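Local coordinates for rieske iron-sulfur protein soxF (Sulfolobus acidocaldarius, PDB 1JM1) that carries a Rieske-type [2Fe-2S] cluster and probably passes electrons along the respiratory chain of this archaeon, at residues Gly70-Ile75 with Thr180-Leu185; Phe90-Val95 with Leu101-Ile106; Gly119-Cys124 with Gly128-Leu133. All blocks are in the same frame, centred on the assembly; numbering follows the deposited sequence.

Interaction 1: residues Gly70-Ile75 with Thr180-Leu185; sequences GPLGQI and TPQDNL
The amide nitrogen NE2 of Q182 has two acceptors, the backbone oxygen of A8 and a bridging water, while the same atom rests on the side chain of L72. From NE2 of Q182 to this water is 3.1 Å. The water also accepts from the backbone N of L72, likewise at 3.1 Å, and so joins two stretches that share no direct hydrogen bond. With both of these bonds made, the Q182 amide is fixed in its rotation and can lie over an apolar group without losing its polar partners. Its reach depends on a bend in the side chain: chi2 is 86°, which swings the amide from the flank of the short 3-10 segment 181-185 towards L72, so that the two side chains extend towards one another.

The touching on the L72 side is done by one methyl. CD1 of L72 lies 3.7 Å from NE2 of Q182 and 3.8 Å from CB of P181, so a single branch meets an amide and a proline ring. L72 and P181 run alongside one another with opposed headings and do not meet end on. The interface is small, about 112 Å² over both sides. The 3-10 segment starts at an ST motif, in which N of D183 donates to OG1 of T180 at 3.2 Å as well as to that residue's carbonyl. Across from it, residues 71-74 form one turn closed by the bond from N of Q74 to O of P71, directly after a cis peptide.

This is structural packing away from the iron-sulfur cluster. It joins the loop between strands 59-61 and 77-79 to the long loop between strands 161-167 and 202-203; L72 also packs on F10 and on I152 of strand 151-155, and P181 on Y68.

Interaction 2: residues Phe90-Val95 with Leu101-Ile106; sequences FSDVCV and LPAQVI. With FES (Fe2/s2 (inorganic) cluster), chain C.
The first cluster-binding loop of the Rieske domain, with its C-x-H-x-G-C sequence, is pinched at its base where residues 92-94 meet L101. C94 supplies SG to FE1 of the [2Fe-2S] cluster at 2.3 Å, and C124 is the second protein ligand of this iron. The loop then runs through H96 and C99 and returns at L101, whose backbone N donates to O of D92 at 2.9 Å. That bond is nearly straight, 168° at the hydrogen, although the donor stands 31° out of the carbonyl plane.

D92 faces the returning chain with its acid group as well. With CG anti to the backbone N (chi1 -167°), the group reaches past the CB of L101, and OD1 of D92 comes within 2.6 Å of the L101 carbonyl oxygen. OD2 accepts from NE2 of Q100, inside the loop itself, and a water lies between this oxygen and OE1 of Q104. F34, P43 and F45 pack against the D92 side chain, so a buried acid group is held by the loop it helps to close. Next to it, OG of S91 accepts from N of V93 in an ST turn, which sets the path of the chain into the cysteine. The carbonyl oxygen of S91, by contrast, is buried here with no polar partner.

The isobutyl group of L101 packs against the backbone and CB of the ligand residue. Its CD1 lies along the backbone of V93 and C94, and the other methyl, CD2 of L101, sits 3.8 Å from CB of C94, to the side of the bond from the sulfur to FE1.

Interaction 3: residues Gly119-Cys124 with Gly128-Leu133; sequences GADLHC and GSIYAL. With MG (magnesium ion), chain B; FES (Fe2/s2 (inorganic) cluster), chain C.
H123 turns its imidazole out with CG anti to the backbone N (chi1 -180°), and I130, opposite it in the hairpin, holds CG1 beside its own N (chi1 -55°), which lays the isoleucine over one face of the ring. CG1 of I130 is 4.0 Å from the centroid of the H123 ring in a CH-pi contact, 24° off the normal, and CD1 of I130 reaches ND1 of H123 at 3.6 Å. ND1 is hydrogen-bonded to O of E110. Replacing H123 with alanine would probably uncover this flank of I130 and leave the E110 carbonyl without its mate.

On the same face of the sheet, D121 touches CG2 of I130 with its CB and binds the magnesium ion through OD2 at 2.1 Å. Five waters complete the octahedral shell, one donating to OD1 and another to O of G119.

The backbone bonds L122 N to Y131 O and Y131 N to L122 O, each 2.9 Å, hold the antiparallel strands. At the turn end, N of C124 donates to O of S129; SG of C124 binds FE1 of the cluster at 2.3 Å, while OG of S129 lies 3.1 Å from the bridging sulfide S1. This is the second cluster-binding loop, C-x-C-H-G-S.

The hairpin runs between strands 114-116 and 138-141; L122 and L133 pack on F45 of strand 43-48, and A120 on helix 49-53.

All three contacts are largely buried, but only interactions 2 and 3 serve the cluster. Their centres are about 9 Å apart, on the same side of the chain's centre, and both border the cluster. They also touch directly: CD2 of L101 packs 3.5 Å from CB of C124, and Y131 OH probably bonds to N of V95. Interaction 1 lies about 21 Å from interaction 2 and about 23 Å from interaction 3, centre to centre, and joins two loops by a methyl group and a shared water. Interaction 2 closes a loop with one backbone bond and a buried acid group, whereas interaction 3 is regular hairpin pairing, with a hydrated magnesium ion at its far end.

Interaction 1: residues Gly70-Ile75 with Thr180-Leu185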
loop_
_atom_site.group_PDB
_atom_site.type_symbol
_atom_site.label_atom_id
_atom_site.label_comp_id
_atom_site.label_asym_id
_atom_site.label_seq_id
_atom_site.Cartn_x
_atom_site.Cartn_y
_atom_site.Cartn_z
ATOM N N GLY A 70 20.327 -3.087 -3.141
ATOM C CA GLY A 70 19.907 -1.909 -3.978
ATOM C C GLY A 70 19.595 -2.468 -5.340
ATOM O O GLY A 70 19.985 -3.620 -5.626
ATOM N N PRO A 71 18.838 -1.763 -6.190
ATOM C CA PRO A 71 18.378 -0.402 -5.917
ATOM C C PRO A 71 17.181 -0.324 -5.033
ATOM O O PRO A 71 17.000 0.749 -4.400
ATOM C CB PRO A 71 18.056 0.151 -7.367
ATOM C CG PRO A 71 17.942 -1.056 -8.165
ATOM C CD PRO A 71 18.657 -2.222 -7.559
ATOM N N LEU A 72 16.275 -1.322 -4.933
ATOM C CA LEU A 72 15.069 -1.143 -4.105
ATOM C C LEU A 72 15.425 -0.920 -2.643
ATOM O O LEU A 72 14.728 -0.176 -1.958
ATOM C CB LEU A 72 14.095 -2.309 -4.296
ATOM C CG LEU A 72 13.472 -2.389 -5.649
ATOM C CD1 LEU A 72 12.669 -3.666 -5.818
ATOM C CD2 LEU A 72 12.507 -1.185 -5.862
ATOM N N GLY A 73 16.486 -1.556 -2.169
ATOM C CA GLY A 73 16.935 -1.362 -0.813
ATOM C C GLY A 73 17.619 -0.032 -0.560
ATOM O O GLY A 73 17.867 0.323 0.592
ATOM N N GLN A 74 17.952 0.702 -1.615
ATOM C CA GLN A 74 18.629 1.983 -1.478
ATOM C C GLN A 74 17.662 3.144 -1.442
ATOM O O GLN A 74 18.056 4.291 -1.224
ATOM C CB GLN A 74 19.660 2.144 -2.588
ATOM C CG GLN A 74 20.589 3.313 -2.357
ATOM C CD GLN A 74 21.798 3.295 -3.264
ATOM O OE1 GLN A 74 21.738 2.631 -4.340
ATOM N NE2 GLN A 74 22.839 4.029 -2.905
ATOM N N ILE A 75 16.378 2.904 -1.653
ATOM C CA ILE A 75 15.378 3.986 -1.597
ATOM C C ILE A 75 15.302 4.446 -0.133
ATOM O O ILE A 75 15.060 3.663 0.778
ATOM C CB ILE A 75 14.023 3.485 -2.101
ATOM C CG1 ILE A 75 14.112 3.145 -3.590
ATOM C CG2 ILE A 75 12.945 4.501 -1.821
ATOM C CD1 ILE A 75 12.869 2.421 -4.117
ATOM N N THR A 180 13.121 -11.259 -0.517
ATOM C CA THR A 180 13.546 -10.044 -1.257
ATOM C C THR A 180 12.292 -9.445 -1.831
ATOM O O THR A 180 11.295 -10.137 -2.029
ATOM C CB THR A 180 14.510 -10.363 -2.424
ATOM O OG1 THR A 180 13.741 -11.065 -3.419
ATOM C CG2 THR A 180 15.691 -11.175 -2.002
ATOM N N PRO A 181 12.317 -8.149 -2.196
ATOM C CA PRO A 181 11.127 -7.594 -2.860
ATOM C C PRO A 181 10.710 -8.394 -4.098
ATOM O O PRO A 181 9.539 -8.638 -4.318
ATOM C CB PRO A 181 11.592 -6.172 -3.197
ATOM C CG PRO A 181 12.606 -5.859 -2.108
ATOM C CD PRO A 181 13.354 -7.148 -1.942
ATOM N N GLN A 182 11.703 -8.808 -4.907
ATOM C CA GLN A 182 11.412 -9.513 -6.154
ATOM C C GLN A 182 10.792 -10.866 -5.948
ATOM O O GLN A 182 10.150 -11.388 -6.874
ATOM C CB GLN A 182 12.693 -9.632 -7.015
ATOM C CG GLN A 182 13.184 -8.288 -7.588
ATOM C CD GLN A 182 14.090 -7.523 -6.627
ATOM O OE1 GLN A 182 14.309 -7.876 -5.487
ATOM N NE2 GLN A 182 14.662 -6.444 -7.170
ATOM N N ASP A 183 10.870 -11.435 -4.734
ATOM C CA ASP A 183 10.111 -12.648 -4.431
ATOM C C ASP A 183 8.604 -12.402 -4.470
ATOM O O ASP A 183 7.842 -13.375 -4.439
ATOM C CB ASP A 183 10.577 -13.257 -3.135
ATOM C CG ASP A 183 11.928 -13.934 -3.237
ATOM O OD1 ASP A 183 12.396 -14.208 -4.391
ATOM O OD2 ASP A 183 12.477 -14.179 -2.153
ATOM N N ASN A 184 8.156 -11.171 -4.537
ATOM C CA ASN A 184 6.742 -10.888 -4.784
ATOM C C ASN A 184 6.316 -11.330 -6.178
ATOM O O ASN A 184 5.112 -11.468 -6.420
ATOM C CB ASN A 184 6.440 -9.429 -4.554
ATOM C CG ASN A 184 6.571 -9.061 -3.107
ATOM O OD1 ASN A 184 6.446 -9.925 -2.237
ATOM N ND2 ASN A 184 6.766 -7.774 -2.811
ATOM N N LEU A 185 7.260 -11.585 -7.055
ATOM C CA LEU A 185 6.954 -12.115 -8.393
ATOM C C LEU A 185 6.723 -13.600 -8.385
ATOM O O LEU A 185 6.358 -14.156 -9.431
ATOM C CB LEU A 185 8.096 -11.735 -9.364
ATOM C CG LEU A 185 8.309 -10.213 -9.530
ATOM C CD1 LEU A 185 9.657 -9.961 -10.202
ATOM C CD2 LEU A 185 7.174 -9.593 -10.311
HETATM O O HOH W 1 16.489 -4.313 -5.869
#

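Interaction 2: residues Phe90-Val95 with Leu101-Ile106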
loop_
_atom_site.group_PDB
_atom_site.type_symbol
_atom_site.label_atom_id
_atom_site.label_comp_id
_atom_site.label_asym_id
_atom_site.label_seq_id
_atom_site.Cartn_x
_atom_site.Cartn_y
_atom_site.Cartn_z
ATOM N N PHE A 90 0.267 0.627 -0.592
ATOM C CA PHE A 90 0.746 -0.391 0.339
ATOM C C PHE A 90 0.200 -1.738 -0.081
ATOM O O PHE A 90 -0.876 -1.876 -0.667
ATOM C CB PHE A 90 0.282 -0.078 1.761
ATOM C CG PHE A 90 0.826 1.215 2.329
ATOM C CD1 PHE A 90 0.193 2.414 2.087
ATOM C CD2 PHE A 90 2.004 1.197 3.086
ATOM C CE1 PHE A 90 0.728 3.594 2.553
ATOM C CE2 PHE A 90 2.518 2.381 3.588
ATOM C CZ PHE A 90 1.893 3.552 3.323
ATOM N N SER A 91 0.912 -2.802 0.383
ATOM C CA SER A 91 0.314 -4.131 0.406
ATOM C C SER A 91 -0.923 -4.135 1.311
ATOM O O SER A 91 -0.970 -3.484 2.344
ATOM C CB SER A 91 1.331 -5.118 0.954
ATOM O OG SER A 91 0.790 -6.433 1.052
ATOM N N ASP A 92 -1.922 -4.941 0.894
ATOM C CA ASP A 92 -3.117 -5.164 1.691
ATOM C C ASP A 92 -3.061 -6.459 2.486
ATOM O O ASP A 92 -4.117 -6.881 2.982
ATOM C CB ASP A 92 -4.357 -5.114 0.822
ATOM C CG ASP A 92 -5.641 -5.026 1.575
ATOM O OD1 ASP A 92 -5.635 -4.256 2.608
ATOM O OD2 ASP A 92 -6.662 -5.616 1.181
ATOM N N VAL A 93 -1.901 -7.074 2.632
ATOM C CA VAL A 93 -1.729 -8.331 3.381
ATOM C C VAL A 93 -0.884 -8.052 4.613
ATOM O O VAL A 93 0.282 -7.619 4.519
ATOM C CB VAL A 93 -1.158 -9.436 2.504
ATOM C CG1 VAL A 93 -1.025 -10.732 3.351
ATOM C CG2 VAL A 93 -1.978 -9.689 1.251
ATOM N N CYS A 94 -1.464 -8.299 5.798
ATOM C CA CYS A 94 -0.750 -8.138 7.034
ATOM C C CYS A 94 0.468 -9.029 7.107
ATOM O O CYS A 94 0.416 -10.213 6.756
ATOM C CB CYS A 94 -1.728 -8.502 8.177
ATOM S SG CYS A 94 -1.063 -8.141 9.818
ATOM N N VAL A 95 1.590 -8.457 7.566
ATOM C CA VAL A 95 2.862 -9.194 7.649
ATOM C C VAL A 95 3.037 -9.897 8.996
ATOM O O VAL A 95 4.091 -10.490 9.240
ATOM C CB VAL A 95 4.054 -8.336 7.260
ATOM C CG1 VAL A 95 4.004 -8.019 5.751
ATOM C CG2 VAL A 95 4.177 -7.054 8.044
ATOM N N LEU A 101 -6.071 -6.741 5.111
ATOM C CA LEU A 101 -6.279 -5.568 5.945
ATOM C C LEU A 101 -7.489 -4.773 5.466
ATOM O O LEU A 101 -7.601 -4.441 4.271
ATOM C CB LEU A 101 -5.025 -4.689 5.912
ATOM C CG LEU A 101 -3.809 -5.318 6.566
ATOM C CD1 LEU A 101 -2.536 -4.573 6.157
ATOM C CD2 LEU A 101 -3.914 -5.381 8.082
ATOM N N PRO A 102 -8.379 -4.398 6.381
ATOM C CA PRO A 102 -9.624 -3.687 5.987
ATOM C C PRO A 102 -9.414 -2.184 5.849
ATOM O O PRO A 102 -9.976 -1.367 6.578
ATOM C CB PRO A 102 -10.612 -4.047 7.130
ATOM C CG PRO A 102 -9.698 -4.171 8.331
ATOM C CD PRO A 102 -8.412 -4.818 7.801
ATOM N N ALA A 103 -8.577 -1.816 4.865
ATOM C CA ALA A 103 -8.284 -0.421 4.627
ATOM C C ALA A 103 -9.489 0.370 4.153
ATOM O O ALA A 103 -9.485 1.590 4.219
ATOM C CB ALA A 103 -7.157 -0.296 3.606
ATOM N N GLN A 104 -10.524 -0.334 3.701
ATOM C CA GLN A 104 -11.760 0.318 3.247
ATOM C C GLN A 104 -12.709 0.692 4.383
ATOM O O GLN A 104 -13.655 1.406 4.163
ATOM C CB GLN A 104 -12.543 -0.586 2.238
ATOM C CG GLN A 104 -13.139 -1.871 2.812
ATOM C CD GLN A 104 -12.307 -3.015 3.067
ATOM O OE1 GLN A 104 -11.107 -3.022 3.069
ATOM N NE2 GLN A 104 -12.892 -4.150 3.525
ATOM N N VAL A 105 -12.460 0.158 5.594
ATOM C CA VAL A 105 -13.347 0.426 6.744
ATOM C C VAL A 105 -12.759 1.632 7.459
ATOM O O VAL A 105 -11.729 1.525 8.135
ATOM C CB VAL A 105 -13.505 -0.766 7.637
ATOM C CG1 VAL A 105 -14.410 -0.411 8.834
ATOM C CG2 VAL A 105 -14.076 -1.994 6.874
ATOM N N ILE A 106 -13.356 2.807 7.275
ATOM C CA ILE A 106 -12.806 4.048 7.788
ATOM C C ILE A 106 -13.332 4.279 9.198
ATOM O O ILE A 106 -14.571 4.243 9.392
ATOM C CB ILE A 106 -13.130 5.233 6.872
ATOM C CG1 ILE A 106 -12.787 4.944 5.390
ATOM C CG2 ILE A 106 -12.518 6.486 7.432
ATOM C CD1 ILE A 106 -11.320 4.575 5.129
HETATM FE FE1 FES C . -2.754 -9.064 11.163
HETATM FE FE2 FES C . -2.122 -10.975 12.991
HETATM S S1 FES C . -2.313 -8.757 13.366
HETATM S S2 FES C . -2.667 -11.298 10.825
HETATM O O HOH W 2 -9.564 -5.340 1.972
#

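Interaction 3: residues Gly119-Cys124 with Gly128-Leu133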
loop_
_atom_site.group_PDB
_atom_site.type_symbol
_atom_site.label_atom_id
_atom_site.label_comp_id
_atom_site.label_asym_id
_atom_site.label_seq_id
_atom_site.Cartn_x
_atom_site.Cartn_y
_atom_site.Cartn_z
ATOM N N GLY A 119 -5.348 9.572 11.841
ATOM C CA GLY A 119 -3.952 9.187 12.114
ATOM C C GLY A 119 -3.275 8.430 11.003
ATOM O O GLY A 119 -2.107 8.084 11.162
ATOM N N ALA A 120 -3.965 8.093 9.938
ATOM C CA ALA A 120 -3.456 7.219 8.894
ATOM C C ALA A 120 -2.902 5.931 9.451
ATOM O O ALA A 120 -1.858 5.440 9.008
ATOM C CB ALA A 120 -2.451 7.923 7.991
ATOM N N ASP A 121 -3.626 5.325 10.400
ATOM C CA ASP A 121 -3.211 4.104 11.045
ATOM C C ASP A 121 -4.087 2.950 10.635
ATOM O O ASP A 121 -5.337 3.029 10.731
ATOM C CB ASP A 121 -3.243 4.270 12.579
ATOM C CG ASP A 121 -2.194 5.218 13.098
ATOM O OD1 ASP A 121 -1.042 5.171 12.594
ATOM O OD2 ASP A 121 -2.513 5.986 14.000
ATOM N N LEU A 122 -3.512 1.881 10.128
ATOM C CA LEU A 122 -4.234 0.737 9.606
ATOM C C LEU A 122 -4.138 -0.427 10.615
ATOM O O LEU A 122 -3.021 -0.930 10.875
ATOM C CB LEU A 122 -3.683 0.351 8.259
ATOM C CG LEU A 122 -4.343 -0.827 7.548
ATOM C CD1 LEU A 122 -5.870 -0.686 7.456
ATOM C CD2 LEU A 122 -3.738 -0.970 6.143
ATOM N N HIS A 123 -5.265 -0.796 11.203
ATOM C CA HIS A 123 -5.356 -1.734 12.318
ATOM C C HIS A 123 -5.941 -3.068 11.823
ATOM O O HIS A 123 -7.085 -3.107 11.326
ATOM C CB HIS A 123 -6.232 -1.056 13.398
ATOM C CG HIS A 123 -6.466 -1.825 14.640
ATOM N ND1 HIS A 123 -6.779 -1.128 15.800
ATOM C CD2 HIS A 123 -6.479 -3.129 14.971
ATOM C CE1 HIS A 123 -6.978 -2.035 16.729
ATOM N NE2 HIS A 123 -6.815 -3.282 16.303
ATOM N N CYS A 124 -5.180 -4.130 11.979
ATOM C CA CYS A 124 -5.574 -5.453 11.528
ATOM C C CYS A 124 -6.520 -6.091 12.521
ATOM O O CYS A 124 -6.244 -6.139 13.732
ATOM C CB CYS A 124 -4.325 -6.349 11.416
ATOM S SG CYS A 124 -4.779 -7.992 10.729
ATOM N N GLY A 128 -4.494 -7.325 15.941
ATOM C CA GLY A 128 -4.330 -5.965 16.403
ATOM C C GLY A 128 -3.031 -5.285 16.008
ATOM O O GLY A 128 -2.677 -4.232 16.595
ATOM N N SER A 129 -2.316 -5.758 14.991
ATOM C CA SER A 129 -1.209 -4.985 14.447
ATOM C C SER A 129 -1.709 -3.668 13.908
ATOM O O SER A 129 -2.729 -3.618 13.222
ATOM C CB SER A 129 -0.484 -5.754 13.346
ATOM O OG SER A 129 0.102 -6.912 13.825
ATOM N N ILE A 130 -0.973 -2.590 14.207
ATOM C CA ILE A 130 -1.296 -1.255 13.696
ATOM C C ILE A 130 -0.087 -0.728 12.946
ATOM O O ILE A 130 0.995 -0.613 13.519
ATOM C CB ILE A 130 -1.749 -0.284 14.783
ATOM C CG1 ILE A 130 -2.954 -0.875 15.584
ATOM C CG2 ILE A 130 -2.095 1.068 14.183
ATOM C CD1 ILE A 130 -3.463 0.032 16.696
ATOM N N TYR A 131 -0.320 -0.364 11.696
ATOM C CA TYR A 131 0.700 0.191 10.796
ATOM C C TYR A 131 0.460 1.667 10.603
ATOM O O TYR A 131 -0.636 2.089 10.230
ATOM C CB TYR A 131 0.637 -0.512 9.465
ATOM C CG TYR A 131 0.790 -2.025 9.523
ATOM C CD1 TYR A 131 -0.331 -2.856 9.431
ATOM C CD2 TYR A 131 2.037 -2.606 9.676
ATOM C CE1 TYR A 131 -0.170 -4.225 9.487
ATOM C CE2 TYR A 131 2.199 -3.983 9.684
ATOM C CZ TYR A 131 1.081 -4.785 9.582
ATOM O OH TYR A 131 1.273 -6.146 9.551
ATOM N N ALA A 132 1.504 2.485 10.853
ATOM C CA ALA A 132 1.414 3.925 10.735
ATOM C C ALA A 132 1.790 4.302 9.312
ATOM O O ALA A 132 2.972 4.435 8.965
ATOM C CB ALA A 132 2.315 4.573 11.757
ATOM N N LEU A 133 0.785 4.435 8.428
ATOM C CA LEU A 133 1.053 4.642 7.002
ATOM C C LEU A 133 1.840 5.916 6.739
ATOM O O LEU A 133 2.717 5.932 5.868
ATOM C CB LEU A 133 -0.254 4.660 6.218
ATOM C CG LEU A 133 -1.146 3.425 6.378
ATOM C CD1 LEU A 133 -2.324 3.535 5.398
ATOM C CD2 LEU A 133 -0.386 2.117 6.150
HETATM MG MG MG B . -1.217 7.232 15.136
HETATM FE FE1 FES C . -2.754 -9.064 11.163
HETATM FE FE2 FES C . -2.122 -10.975 12.991
HETATM S S1 FES C . -2.313 -8.757 13.366
HETATM S S2 FES C . -2.667 -11.298 10.825
HETATM O O HOH W 3 -0.978 8.647 13.592
HETATM O O HOH W 4 0.383 6.325 14.450
HETATM O O HOH W 5 -1.209 5.961 16.866
HETATM O O HOH W 6 0.023 8.436 16.290
HETATM O O HOH W 7 -2.840 8.187 15.845
#